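Local coordinates for protein novel antigen receptor (Ginglymostoma cirratum, PDB 4Q97) that forms the first constant domain of the shark heavy-chain antibody IgNAR, an immunoglobulin whose variable domains probably bind antigen without light chains, at residues 59-64 with 74-79. Residues are numbered along the deposited sequence; the frame is centred on the assembly and turned at random.
Sequences ATTSPV and ASLLKV
A59 and L76 face each other as an antiparallel hydrogen-bonded pair, and both polar groups of each backbone are used. A59 N donates to L76 O at 2.8 Å; the return bond from L76 N to A59 O refines too short for its length to be trusted. Next along, T60 and S75 form a non-hydrogen-bonded pair, CA atoms 4.0 Å apart, and here the side chains make the link: OG1 of T60 lies 2.9 Å from OG of S75, and either hydroxyl could be the donor. S75 OG also hydrogen-bonds W47 NE1 of the opposing sheet, while the S75 backbone bonds to C33 on strand 28-38. In T60 a chi1 of -58° puts OG1 beside the backbone N, facing S75 OG, and CG2 anti to that N, 3.6 Å from A74 O.

At T61 half of the regular pairing survives. Its N still donates to A74 O, 2.8 Å away, but the partner of the A74 amide is a side chain: A74 N donates to T61 OG1 at 3.0 Å, almost straight at 173°. A chi1 of 70° sets that hydroxyl between the backbone N and carbonyl carbon, where it takes the place of a main-chain acceptor as residues 61-63 leave the strand. The second subunit packs here, with T61 against T61 of the other copy and L76 on its L34. This is the hairpin in which edge strand 58-65 pairs with 71-80, in the sheet of an immunoglobulin C1-set sandwich that also holds 12-18 and 28-38, with L76 turned to the dimer partner.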
# COMPACT_ATOMS: atom_id res chain seq x y z
N ALA A 59 10.84 2.66 -0.62
CA ALA A 59 10.75 1.79 -1.78
C ALA A 59 9.41 2.00 -2.46
O ALA A 59 8.40 2.25 -1.80
CB ALA A 59 10.92 0.34 -1.37
N THR A 60 9.41 1.90 -3.78
CA THR A 60 8.18 1.96 -4.56
C THR A 60 8.05 0.62 -5.27
O THR A 60 9.00 0.16 -5.89
CB THR A 60 8.20 3.13 -5.57
OG1 THR A 60 8.40 4.37 -4.86
CG2 THR A 60 6.89 3.22 -6.35
N THR A 61 6.87 -0.00 -5.14
CA THR A 61 6.61 -1.29 -5.78
C THR A 61 6.53 -1.11 -7.29
O THR A 61 6.31 -0.00 -7.79
CB THR A 61 5.31 -1.95 -5.27
OG1 THR A 61 4.16 -1.22 -5.74
CG2 THR A 61 5.28 -2.03 -3.73
N SER A 62 6.73 -2.21 -8.02
CA SER A 62 6.44 -2.27 -9.45
C SER A 62 4.92 -2.21 -9.59
O SER A 62 4.20 -2.75 -8.75
CB SER A 62 6.97 -3.57 -10.06
OG SER A 62 8.38 -3.54 -10.20
N PRO A 63 4.43 -1.54 -10.65
CA PRO A 63 2.98 -1.36 -10.77
C PRO A 63 2.27 -2.62 -11.24
O PRO A 63 2.84 -3.42 -11.98
CB PRO A 63 2.86 -0.27 -11.83
CG PRO A 63 4.04 -0.51 -12.72
CD PRO A 63 5.15 -0.94 -11.79
N VAL A 64 1.02 -2.79 -10.80
CA VAL A 64 0.18 -3.86 -11.32
C VAL A 64 -0.93 -3.30 -12.19
O VAL A 64 -1.37 -2.15 -12.02
CB VAL A 64 -0.44 -4.73 -10.21
CG1 VAL A 64 0.60 -5.67 -9.62
CG2 VAL A 64 -1.09 -3.87 -9.13
N ALA A 74 2.39 1.15 -5.06
CA ALA A 74 2.51 1.73 -3.73
C ALA A 74 3.95 2.19 -3.51
O ALA A 74 4.90 1.50 -3.90
CB ALA A 74 2.09 0.73 -2.67
N SER A 75 4.10 3.36 -2.89
CA SER A 75 5.40 3.83 -2.45
C SER A 75 5.47 3.74 -0.93
O SER A 75 4.64 4.32 -0.22
CB SER A 75 5.68 5.25 -2.92
OG SER A 75 7.03 5.61 -2.66
N LEU A 76 6.46 3.00 -0.44
CA LEU A 76 6.55 2.65 0.97
C LEU A 76 7.69 3.36 1.69
O LEU A 76 8.86 3.20 1.34
CB LEU A 76 6.74 1.14 1.11
CG LEU A 76 5.49 0.30 0.87
CD1 LEU A 76 5.85 -1.13 0.47
CD2 LEU A 76 4.64 0.33 2.12
N LEU A 77 7.33 4.15 2.71
CA LEU A 77 8.32 4.85 3.52
C LEU A 77 8.22 4.43 4.98
O LEU A 77 7.14 4.47 5.58
CB LEU A 77 8.16 6.37 3.38
CG LEU A 77 8.99 7.27 4.31
CD1 LEU A 77 10.47 7.27 3.94
CD2 LEU A 77 8.45 8.69 4.32
N LYS A 78 9.36 4.01 5.53
CA LYS A 78 9.48 3.78 6.97
C LYS A 78 10.02 5.06 7.57
O LYS A 78 11.12 5.51 7.22
CB LYS A 78 10.46 2.64 7.27
CG LYS A 78 10.49 1.51 6.26
CD LYS A 78 11.55 0.50 6.65
CE LYS A 78 12.30 -0.03 5.43
NZ LYS A 78 13.65 -0.54 5.81
N VAL A 79 9.25 5.66 8.47
CA VAL A 79 9.72 6.85 9.18
C VAL A 79 9.98 6.53 10.66
O VAL A 79 9.14 5.93 11.32
CB VAL A 79 8.81 8.09 8.96
CG1 VAL A 79 7.58 7.74 8.14
CG2 VAL A 79 8.41 8.76 10.27